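Local coordinates for single-stranded DNA-binding protein (Thermoanaerobacter tengcongensis, PDB 4GS3) that probably binds single-stranded DNA, here as the N-terminal oligonucleotide-binding (OB) domain of PriB, part of a longer protein, at residues L16-E25 with F36-R44. Residues are numbered along the deposited sequence; the frame is centred on the assembly and turned at random.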
loop_
_atom_site.group_PDB
_atom_site.type_symbol
_atom_site.label_atom_id
_atom_site.label_comp_id
_atom_site.label_asym_id
_atom_site.label_seq_id
_atom_site.Cartn_x
_atom_site.Cartn_y
_atom_site.Cartn_z
ATOM N N LEU A 16 1.981 8.757 -0.628
ATOM C CA LEU A 16 1.955 8.550 0.820
ATOM C C LEU A 16 3.351 8.219 1.305
ATOM O O LEU A 16 4.078 7.460 0.634
ATOM C CB LEU A 16 1.045 7.384 1.186
ATOM C CG LEU A 16 -0.421 7.513 0.731
ATOM C CD1 LEU A 16 -1.135 6.212 0.968
ATOM C CD2 LEU A 16 -1.144 8.650 1.436
ATOM N N VAL A 17 3.710 8.714 2.479
ATOM C CA VAL A 17 4.913 8.267 3.185
ATOM C C VAL A 17 4.467 7.839 4.552
ATOM O O VAL A 17 3.873 8.620 5.304
ATOM C CB VAL A 17 5.967 9.371 3.282
ATOM C CG1 VAL A 17 7.191 8.794 4.013
ATOM C CG2 VAL A 17 6.361 9.907 1.917
ATOM N N GLY A 18 4.719 6.591 4.919
ATOM C CA GLY A 18 4.331 6.107 6.230
ATOM C C GLY A 18 4.888 4.724 6.504
ATOM O O GLY A 18 5.841 4.285 5.830
ATOM N N LYS A 19 4.331 4.064 7.502
ATOM C CA LYS A 19 4.846 2.788 7.954
ATOM C C LYS A 19 3.837 1.687 7.753
ATOM O O LYS A 19 2.632 1.845 7.960
ATOM C CB LYS A 19 5.217 2.841 9.447
ATOM C CG LYS A 19 6.516 3.646 9.653
ATOM C CD LYS A 19 7.005 3.713 11.042
ATOM C CE LYS A 19 8.160 4.701 11.207
ATOM N NZ LYS A 19 8.782 4.384 12.524
ATOM N N VAL A 20 4.316 0.512 7.350
ATOM C CA VAL A 20 3.484 -0.669 7.251
ATOM C C VAL A 20 2.922 -0.943 8.626
ATOM O O VAL A 20 3.712 -1.147 9.581
ATOM C CB VAL A 20 4.287 -1.865 6.693
ATOM C CG1 VAL A 20 3.429 -3.141 6.681
ATOM C CG2 VAL A 20 4.857 -1.559 5.300
ATOM N N PHE A 21 1.620 -0.972 8.763
ATOM C CA PHE A 21 0.935 -1.063 10.062
ATOM C C PHE A 21 0.340 -2.416 10.310
ATOM O O PHE A 21 0.311 -2.918 11.430
ATOM C CB PHE A 21 -0.102 0.041 10.130
ATOM C CG PHE A 21 -0.722 0.235 11.515
ATOM C CD1 PHE A 21 0.059 0.686 12.565
ATOM C CD2 PHE A 21 -2.067 -0.029 11.711
ATOM C CE1 PHE A 21 -0.562 0.883 13.814
ATOM C CE2 PHE A 21 -2.629 0.172 12.947
ATOM C CZ PHE A 21 -1.878 0.608 13.991
ATOM N N THR A 22 -0.203 -3.043 9.275
ATOM C CA THR A 22 -0.658 -4.415 9.329
ATOM C C THR A 22 0.115 -5.181 8.237
ATOM O O THR A 22 0.578 -4.592 7.274
ATOM C CB THR A 22 -2.163 -4.533 9.103
ATOM O OG1 THR A 22 -2.469 -4.191 7.734
ATOM C CG2 THR A 22 -2.976 -3.676 10.054
ATOM N N PRO A 23 0.293 -6.493 8.403
ATOM C CA PRO A 23 1.151 -7.226 7.464
ATOM C C PRO A 23 0.504 -7.399 6.083
ATOM O O PRO A 23 -0.699 -7.410 5.914
ATOM C CB PRO A 23 1.366 -8.562 8.103
ATOM C CG PRO A 23 0.212 -8.701 9.014
ATOM C CD PRO A 23 -0.155 -7.362 9.513
ATOM N N LEU A 24 1.359 -7.638 5.116
ATOM C CA LEU A 24 0.848 -7.975 3.781
ATOM C C LEU A 24 0.039 -9.255 3.867
ATOM O O LEU A 24 0.477 -10.299 4.337
ATOM C CB LEU A 24 1.974 -8.095 2.763
ATOM C CG LEU A 24 2.300 -6.771 2.021
ATOM C CD1 LEU A 24 2.869 -5.800 3.043
ATOM C CD2 LEU A 24 3.212 -7.073 0.859
ATOM N N GLU A 25 -1.201 -9.190 3.405
ATOM C CA GLU A 25 -2.115 -10.322 3.477
ATOM C C GLU A 25 -2.466 -10.641 2.055
ATOM O O GLU A 25 -2.882 -9.757 1.293
ATOM C CB GLU A 25 -3.319 -9.963 4.346
ATOM C CG GLU A 25 -2.912 -9.830 5.824
ATOM C CD GLU A 25 -3.855 -9.537 6.965
ATOM O OE1 GLU A 25 -5.084 -9.537 6.612
ATOM O OE2 GLU A 25 -3.499 -9.333 8.215
ATOM N N PHE A 36 -1.454 -8.426 -2.711
ATOM C CA PHE A 36 -1.479 -8.340 -1.271
ATOM C C PHE A 36 -2.109 -7.006 -0.840
ATOM O O PHE A 36 -1.914 -5.995 -1.514
ATOM C CB PHE A 36 -0.089 -8.395 -0.716
ATOM C CG PHE A 36 0.606 -9.707 -1.026
ATOM C CD1 PHE A 36 1.200 -9.876 -2.268
ATOM C CD2 PHE A 36 0.614 -10.712 -0.126
ATOM C CE1 PHE A 36 1.809 -11.062 -2.582
ATOM C CE2 PHE A 36 1.273 -11.915 -0.425
ATOM C CZ PHE A 36 1.852 -12.076 -1.646
ATOM N N ASN A 37 -2.806 -7.030 0.258
ATOM C CA ASN A 37 -3.338 -5.840 0.883
ATOM C C ASN A 37 -2.627 -5.594 2.202
ATOM O O ASN A 37 -2.260 -6.547 2.899
ATOM C CB ASN A 37 -4.826 -6.082 1.229
ATOM C CG ASN A 37 -5.730 -6.206 0.039
ATOM O OD1 ASN A 37 -5.640 -5.476 -0.943
ATOM N ND2 ASN A 37 -6.657 -7.138 0.124
ATOM N N PHE A 38 -2.469 -4.329 2.595
ATOM C CA PHE A 38 -1.955 -3.997 3.903
ATOM C C PHE A 38 -2.423 -2.585 4.253
ATOM O O PHE A 38 -2.823 -1.825 3.381
ATOM C CB PHE A 38 -0.442 -4.120 4.000
ATOM C CG PHE A 38 0.355 -3.155 3.193
ATOM C CD1 PHE A 38 0.634 -3.390 1.859
ATOM C CD2 PHE A 38 0.857 -2.003 3.766
ATOM C CE1 PHE A 38 1.418 -2.541 1.120
ATOM C CE2 PHE A 38 1.646 -1.137 3.033
ATOM C CZ PHE A 38 1.930 -1.426 1.713
ATOM N N ILE A 39 -2.305 -2.221 5.529
ATOM C CA ILE A 39 -2.608 -0.881 5.982
ATOM C C ILE A 39 -1.334 -0.108 6.243
ATOM O O ILE A 39 -0.397 -0.628 6.855
ATOM C CB ILE A 39 -3.437 -0.964 7.285
ATOM C CG1 ILE A 39 -4.738 -1.750 7.053
ATOM C CG2 ILE A 39 -3.700 0.431 7.872
ATOM C CD1 ILE A 39 -5.616 -1.230 5.951
ATOM N N LEU A 40 -1.312 1.135 5.773
ATOM C CA LEU A 40 -0.213 2.063 5.981
ATOM C C LEU A 40 -0.635 3.090 7.020
ATOM O O LEU A 40 -1.706 3.697 6.883
ATOM C CB LEU A 40 0.138 2.750 4.645
ATOM C CG LEU A 40 1.458 3.514 4.638
ATOM C CD1 LEU A 40 2.620 2.552 4.570
ATOM C CD2 LEU A 40 1.474 4.512 3.486
ATOM N N GLU A 41 0.205 3.329 8.027
ATOM C CA GLU A 41 -0.010 4.395 8.998
ATOM C C GLU A 41 0.721 5.636 8.538
ATOM O O GLU A 41 1.957 5.613 8.376
ATOM C CB GLU A 41 0.499 3.954 10.377
ATOM C CG GLU A 41 0.342 4.968 11.470
ATOM C CD GLU A 41 0.981 4.501 12.767
ATOM O OE1 GLU A 41 2.221 4.343 12.727
ATOM O OE2 GLU A 41 0.241 4.303 13.744
ATOM N N VAL A 42 0.012 6.726 8.341
ATOM C CA VAL A 42 0.567 7.951 7.835
ATOM C C VAL A 42 0.313 9.071 8.826
ATOM O O VAL A 42 -0.842 9.428 9.066
ATOM C CB VAL A 42 -0.022 8.339 6.438
ATOM C CG1 VAL A 42 0.605 9.596 5.901
ATOM C CG2 VAL A 42 0.202 7.169 5.468
ATOM N N PRO A 43 1.374 9.649 9.427
ATOM C CA PRO A 43 1.132 10.669 10.453
ATOM C C PRO A 43 0.785 12.033 9.885
ATOM O O PRO A 43 1.389 12.486 8.930
ATOM C CB PRO A 43 2.499 10.684 11.155
ATOM C CG PRO A 43 3.508 10.359 10.056
ATOM C CD PRO A 43 2.799 9.333 9.210
ATOM N N ARG A 44 -0.192 12.719 10.479
ATOM C CA ARG A 44 -0.466 14.103 10.199
ATOM C C ARG A 44 0.484 15.009 10.971
ATOM O O ARG A 44 1.141 14.591 11.942
ATOM C CB ARG A 44 -1.886 14.459 10.587
ATOM C CG ARG A 44 -2.940 13.676 9.835
ATOM C CD ARG A 44 -4.346 14.260 10.068
ATOM N NE ARG A 44 -5.368 13.321 9.698
ATOM C CZ ARG A 44 -6.650 13.398 10.003
ATOM N NH1 ARG A 44 -7.149 14.412 10.701
ATOM N NH2 ARG A 44 -7.503 12.471 9.617
HETATM O O HOH W 1 -6.129 -9.553 1.661
#
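Phe-36 CB packs on Leu-24 CD2 where strand 33-43 of this OB-fold barrel begins its run along segment 16-25. Two antiparallel ladders join them, the loop at 21-24 bridging a two-residue shift in register. Asn-37 and Glu-25 exchange backbone bonds, N to O 2.9 Å each way; a water accepts from Asn-37 ND2 and donates to Glu-25 O, while Asn-37 OD1 turns to Thr-55. Phe-38, its CG between backbone N and carbonyl carbon (chi1 67°), sends its ring to the buried side: Leu-24 CD1 lies 3.5 Å from Phe-38 CD1, and Val-20 CG2 comes obliquely to Phe-38 CE2, with Ile-54 and Ile-74 also touching Phe-38. At Ile-39 regular pairing is interrupted: Thr-22 OG1 accepts from Ile-39 N at 3.0 Å, bent to 148° at the hydrogen, standing in for a backbone carbonyl. A valine in place of Thr-22 would probably leave Ile-39 N without this acceptor and make the loop less firmly tied to the strand. Ile-39 O receives Phe-21 N and, weakly, Thr-22 N. Leu-40 CD1 lies over the Lys-19 carbonyl, and its CD2 meets Leu-16 CB at 3.7 Å. Glu-41 N bonds to Lys-19 O (2.8 Å) and Glu-41 O takes Lys-19 N. Extended with CG anti to its N, Glu-41 crosses Phe-21 at a slant, its OE2 3.5 Å from Phe-21 CE1, ring and carboxylate planes 37° apart; Tyr-51 OH bonds to OE2 and its ring meets Phe-21. Gly-18 CA makes a CA-H...O contact of 3.2 Å with Glu-41 O, where a CB would probably clash. Val-42 places CG1 3.5 Å from Val-17 O.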